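Local coordinates for protein Amy13K (Eubacterium rectale DSM 17629, PDB 6B3P) that binds maltooligosaccharides, and probably starch, through tandem family 26 carbohydrate-binding modules of a surface-anchored alpha-amylase, at residues 103-108 with 165-170; 148-153 with 188-193. All coordinates share one frame; numbering follows the deposited sequence.

Contact 1 of 2, residues 103-108 with 165-170. With GLC (alpha-D-glucopyranose), chain D.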
# COMPACT_ATOMS: atom_id res chain seq x y z
N THR A 103 -5.29 -4.57 -2.21
CA THR A 103 -3.98 -4.47 -2.83
C THR A 103 -4.10 -3.83 -4.21
O THR A 103 -4.78 -4.36 -5.09
CB THR A 103 -3.31 -5.85 -2.95
OG1 THR A 103 -3.31 -6.49 -1.67
CG2 THR A 103 -1.88 -5.72 -3.45
N THR A 104 -3.45 -2.68 -4.37
CA THR A 104 -3.47 -1.93 -5.62
C THR A 104 -2.14 -2.07 -6.34
O THR A 104 -1.09 -1.81 -5.75
CB THR A 104 -3.77 -0.44 -5.38
OG1 THR A 104 -5.00 -0.31 -4.65
CG2 THR A 104 -3.88 0.32 -6.70
N ILE A 105 -2.18 -2.47 -7.60
CA ILE A 105 -0.97 -2.65 -8.39
C ILE A 105 -1.04 -1.85 -9.68
O ILE A 105 -1.96 -2.02 -10.48
CB ILE A 105 -0.72 -4.14 -8.72
CG1 ILE A 105 -0.75 -4.98 -7.45
CG2 ILE A 105 0.62 -4.31 -9.43
CD1 ILE A 105 -0.82 -6.48 -7.69
N HIS A 106 -0.06 -0.97 -9.87
CA HIS A 106 0.03 -0.13 -11.06
C HIS A 106 1.05 -0.71 -12.04
O HIS A 106 2.16 -1.05 -11.65
CB HIS A 106 0.43 1.30 -10.68
CG HIS A 106 -0.43 1.91 -9.62
ND1 HIS A 106 -1.76 2.22 -9.83
CD2 HIS A 106 -0.15 2.29 -8.35
CE1 HIS A 106 -2.26 2.75 -8.73
NE2 HIS A 106 -1.31 2.80 -7.82
N TYR A 107 0.66 -0.82 -13.31
CA TYR A 107 1.57 -1.28 -14.35
C TYR A 107 1.76 -0.24 -15.44
O TYR A 107 0.80 0.30 -15.98
CB TYR A 107 1.08 -2.58 -14.97
CG TYR A 107 2.01 -3.09 -16.04
CD1 TYR A 107 3.30 -3.51 -15.71
CD2 TYR A 107 1.62 -3.15 -17.37
CE1 TYR A 107 4.16 -3.98 -16.68
CE2 TYR A 107 2.48 -3.62 -18.34
CZ TYR A 107 3.75 -4.03 -17.99
OH TYR A 107 4.61 -4.50 -18.96
N LEU A 108 3.02 0.02 -15.77
CA LEU A 108 3.37 0.96 -16.83
C LEU A 108 3.48 0.24 -18.17
O LEU A 108 4.48 -0.41 -18.45
CB LEU A 108 4.69 1.65 -16.51
CG LEU A 108 5.25 2.60 -17.58
CD1 LEU A 108 4.29 3.74 -17.83
CD2 LEU A 108 6.60 3.11 -17.14
N CYS A 165 0.75 -12.32 -9.79
CA CYS A 165 0.03 -11.87 -10.97
C CYS A 165 0.97 -11.54 -12.12
O CYS A 165 2.19 -11.44 -11.95
CB CYS A 165 -0.84 -10.65 -10.64
SG CYS A 165 0.09 -9.15 -10.27
N ILE A 166 0.39 -11.38 -13.31
CA ILE A 166 1.13 -11.07 -14.52
C ILE A 166 0.36 -10.06 -15.35
O ILE A 166 -0.85 -10.22 -15.56
CB ILE A 166 1.38 -12.34 -15.38
CG1 ILE A 166 2.27 -13.34 -14.64
CG2 ILE A 166 2.01 -11.98 -16.73
CD1 ILE A 166 2.25 -14.72 -15.25
N PHE A 167 1.04 -9.01 -15.81
CA PHE A 167 0.44 -8.06 -16.74
C PHE A 167 0.79 -8.48 -18.16
O PHE A 167 1.91 -8.93 -18.41
CB PHE A 167 0.92 -6.64 -16.45
CG PHE A 167 0.40 -6.07 -15.15
CD1 PHE A 167 -0.85 -5.48 -15.09
CD2 PHE A 167 1.17 -6.13 -14.00
CE1 PHE A 167 -1.33 -4.96 -13.90
CE2 PHE A 167 0.70 -5.61 -12.81
CZ PHE A 167 -0.55 -5.03 -12.76
N ASN A 168 -0.15 -8.34 -19.09
CA ASN A 168 0.06 -8.77 -20.47
C ASN A 168 -0.91 -8.10 -21.43
O ASN A 168 -1.83 -7.40 -21.01
CB ASN A 168 -0.07 -10.29 -20.58
CG ASN A 168 -1.49 -10.78 -20.35
OD1 ASN A 168 -2.32 -10.74 -21.26
ND2 ASN A 168 -1.77 -11.24 -19.14
N ASN A 169 -0.69 -8.32 -22.73
CA ASN A 169 -1.56 -7.77 -23.77
C ASN A 169 -2.30 -8.84 -24.56
O ASN A 169 -2.94 -8.54 -25.57
CB ASN A 169 -0.75 -6.88 -24.73
CG ASN A 169 0.34 -7.65 -25.46
OD1 ASN A 169 0.48 -8.86 -25.31
ND2 ASN A 169 1.13 -6.93 -26.25
N ASN A 170 -2.22 -10.09 -24.10
CA ASN A 170 -2.81 -11.22 -24.80
C ASN A 170 -2.32 -11.30 -26.24
O ASN A 170 -3.09 -11.60 -27.15
CB ASN A 170 -4.34 -11.11 -24.78
CG ASN A 170 -5.02 -12.42 -25.14
OD1 ASN A 170 -4.42 -13.49 -25.07
ND2 ASN A 170 -6.28 -12.34 -25.55
C1 GLC D . 1.53 -18.37 -15.08
C2 GLC D . 2.93 -18.40 -14.54
C3 GLC D . 3.26 -19.77 -13.99
C4 GLC D . 2.20 -20.21 -13.01
C5 GLC D . 0.85 -20.14 -13.66
C6 GLC D . -0.25 -20.56 -12.71
O2 GLC D . 3.84 -18.02 -15.54
O3 GLC D . 4.49 -19.74 -13.34
O4 GLC D . 2.52 -21.50 -12.51
O5 GLC D . 0.63 -18.83 -14.11
O6 GLC D . -1.52 -20.59 -13.30
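Phe167 and Tyr107 meet by a reciprocal fit in which each ring lies against the other residue's CB. Tyr107 CB stands almost on the normal of the Phe167 ring, 3.4 Å from its centroid, and Phe167 CB sits in the same way over the Tyr107 ring, 3.7 Å from that centroid. The two side chains run past each other in opposite directions, with ring planes only 6° from parallel but slid apart, so that CH-pi contact replaces most of the ring-on-ring overlap. Two different torsions make this possible: Tyr107 carries CG opposite its backbone N (chi1 -179°), whereas Phe167 turns CG away from its carbonyl carbon, beside the backbone N. The polar end of Tyr107 is engaged elsewhere, OH bonding to the carbonyl O of Gly193.

Ile105 completes the cluster with both of its branches. Its CG2 approaches Phe167 in the plane of the ring, 3.6 Å from CZ, so the ring is held over a face and at an edge at once. The other branch extends to bring CD1 within 3.8 Å of Cys165 SG. With an alanine in place of Phe167, Tyr107 CB and Ile105 CG2 would probably both lose their aromatic partner, leaving a gap between the strands.

Ile166, between two inward-facing residues, serves the opposite surface: its CD1 lies 3.7 Å from O2 of a glucose of the bound glycan, which Tyr119 OH and Asn177 ND2 also hold by hydrogen bonds. Strands 101-108 and 163-168 belong to separate sheets, and their local axes pass 9.1 Å apart at -33°. This is the aligned face-to-face packing of a beta sandwich, with the glycan site of the starch-binding module outside one sheet.

Contact 2 of 2, residues 148-153 with 188-193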
# COMPACT_ATOMS: atom_id res chain seq x y z
N LEU A 148 -0.19 8.99 -17.24
CA LEU A 148 -0.11 8.55 -18.63
C LEU A 148 0.72 7.27 -18.80
O LEU A 148 1.88 7.21 -18.40
CB LEU A 148 0.49 9.66 -19.49
CG LEU A 148 0.61 9.37 -20.99
CD1 LEU A 148 -0.74 9.47 -21.67
CD2 LEU A 148 1.61 10.32 -21.63
N GLY A 149 0.10 6.26 -19.39
CA GLY A 149 0.78 5.02 -19.72
C GLY A 149 0.64 3.96 -18.65
O GLY A 149 1.03 2.81 -18.86
N TRP A 150 0.08 4.34 -17.50
CA TRP A 150 -0.11 3.41 -16.40
C TRP A 150 -1.49 2.78 -16.43
O TRP A 150 -2.46 3.40 -16.86
CB TRP A 150 0.10 4.12 -15.06
CG TRP A 150 1.52 4.52 -14.79
CD1 TRP A 150 2.12 5.70 -15.12
CD2 TRP A 150 2.52 3.73 -14.12
NE1 TRP A 150 3.43 5.70 -14.71
CE2 TRP A 150 3.70 4.51 -14.09
CE3 TRP A 150 2.53 2.46 -13.55
CZ2 TRP A 150 4.88 4.04 -13.52
CZ3 TRP A 150 3.71 2.00 -12.98
CH2 TRP A 150 4.86 2.79 -12.96
N TYR A 151 -1.58 1.53 -15.96
CA TYR A 151 -2.85 0.84 -15.80
C TYR A 151 -2.94 0.31 -14.37
O TYR A 151 -1.92 0.02 -13.75
CB TYR A 151 -3.00 -0.29 -16.81
CG TYR A 151 -3.13 0.18 -18.24
CD1 TYR A 151 -2.03 0.67 -18.93
CD2 TYR A 151 -4.35 0.13 -18.90
CE1 TYR A 151 -2.14 1.10 -20.24
CE2 TYR A 151 -4.47 0.55 -20.21
CZ TYR A 151 -3.37 1.04 -20.87
OH TYR A 151 -3.49 1.47 -22.17
N ASP A 152 -4.16 0.17 -13.87
CA ASP A 152 -4.38 -0.21 -12.48
C ASP A 152 -5.18 -1.50 -12.36
O ASP A 152 -6.06 -1.78 -13.17
CB ASP A 152 -5.12 0.90 -11.73
CG ASP A 152 -4.47 2.26 -11.92
OD1 ASP A 152 -3.22 2.33 -11.91
OD2 ASP A 152 -5.21 3.25 -12.08
N VAL A 153 -4.85 -2.29 -11.34
CA VAL A 153 -5.67 -3.42 -10.93
C VAL A 153 -5.73 -3.44 -9.41
O VAL A 153 -4.75 -3.13 -8.73
CB VAL A 153 -5.13 -4.76 -11.47
CG1 VAL A 153 -3.77 -5.09 -10.86
CG2 VAL A 153 -6.13 -5.88 -11.21
N GLU A 188 0.29 -1.15 -1.77
CA GLU A 188 0.36 -0.54 -3.10
C GLU A 188 1.71 -0.83 -3.76
O GLU A 188 2.76 -0.71 -3.12
CB GLU A 188 0.13 0.97 -3.01
CG GLU A 188 -0.04 1.65 -4.36
CD GLU A 188 -0.40 3.12 -4.23
OE1 GLU A 188 -0.15 3.70 -3.15
OE2 GLU A 188 -0.93 3.69 -5.21
N LEU A 189 1.68 -1.21 -5.03
CA LEU A 189 2.88 -1.55 -5.78
C LEU A 189 2.89 -0.91 -7.16
O LEU A 189 1.84 -0.60 -7.72
CB LEU A 189 3.02 -3.07 -5.92
CG LEU A 189 3.11 -3.87 -4.62
CD1 LEU A 189 2.94 -5.35 -4.91
CD2 LEU A 189 4.43 -3.61 -3.92
N TRP A 190 4.09 -0.71 -7.71
CA TRP A 190 4.27 -0.20 -9.06
C TRP A 190 5.15 -1.16 -9.85
O TRP A 190 6.20 -1.59 -9.36
CB TRP A 190 4.90 1.20 -9.04
CG TRP A 190 4.02 2.25 -8.46
CD1 TRP A 190 3.21 3.12 -9.13
CD2 TRP A 190 3.86 2.56 -7.07
NE1 TRP A 190 2.56 3.94 -8.25
CE2 TRP A 190 2.94 3.62 -6.98
CE3 TRP A 190 4.41 2.04 -5.89
CZ2 TRP A 190 2.56 4.18 -5.76
CZ3 TRP A 190 4.03 2.60 -4.68
CH2 TRP A 190 3.11 3.65 -4.62
N VAL A 191 4.73 -1.50 -11.07
CA VAL A 191 5.46 -2.46 -11.89
C VAL A 191 5.79 -1.89 -13.26
O VAL A 191 4.97 -1.23 -13.89
CB VAL A 191 4.66 -3.77 -12.07
CG1 VAL A 191 5.49 -4.82 -12.80
CG2 VAL A 191 4.21 -4.30 -10.71
N THR A 192 7.02 -2.14 -13.71
CA THR A 192 7.46 -1.75 -15.05
C THR A 192 8.19 -2.89 -15.73
O THR A 192 8.74 -3.78 -15.07
CB THR A 192 8.40 -0.53 -15.00
OG1 THR A 192 9.57 -0.86 -14.24
CG2 THR A 192 7.71 0.66 -14.37
N GLY A 193 8.20 -2.87 -17.06
CA GLY A 193 8.98 -3.81 -17.84
C GLY A 193 8.18 -4.99 -18.34
O GLY A 193 6.96 -5.04 -18.20
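Trp150 and Trp190 form a T-shaped pair, the edge of Trp190 turned toward the face of the Trp150 six-membered ring. Their planes stand at 90°, with the centroid of that ring 5.6 Å from the centroid of the Trp190 five-membered ring. CD1 of Trp190 makes the closest approach, 4.0 Å from Trp150 CZ3. The far rim of the Trp150 indole also reaches the chain beyond: CZ3 lies 3.6 Å from the carbonyl O of Val191, and CH2 lies 3.8 Å from the methyl CG2 of Thr192.

Neighbouring groups pack round both indoles. Glu188 CG lies over one face of Trp190, offset toward the rim, while Trp208, near the C-terminus, meets each tryptophan edge-to-face. NE1 of Trp150 makes a weak hydrogen bond to the carbonyl O of Ser207, a further link between the terminal segment and this cluster.

The strands themselves are not sheet neighbours. Strand 101-108 runs between 150-157 and 188-192, pairing antiparallel with the first and parallel with the second, and His106 on it touches both indoles. Large aromatic side chains thus bridge across an intervening strand, an aromatic cluster on one face of a mixed beta sheet.

The centres of contacts 1 and 2 are about 6 Å apart, and strand 101-108 is what joins them. Ile105 and Tyr107 on one face of it enter contact 1, the interface between the two sheets of the sandwich; His106 on the other face enters the aromatic cluster of contact 2, with hydrogen bonds to Asp152 and Glu188 in its two segments. Along the chain the segments interleave: 103-108, 148-153, 165-170, 188-193. Three of them lie in one mixed sheet, and 165-170 starts on the facing antiparallel sheet that carries Ile166 of the glycan pocket. One central strand therefore connects the sandwich core behind the sugar site to the sheet's remote face.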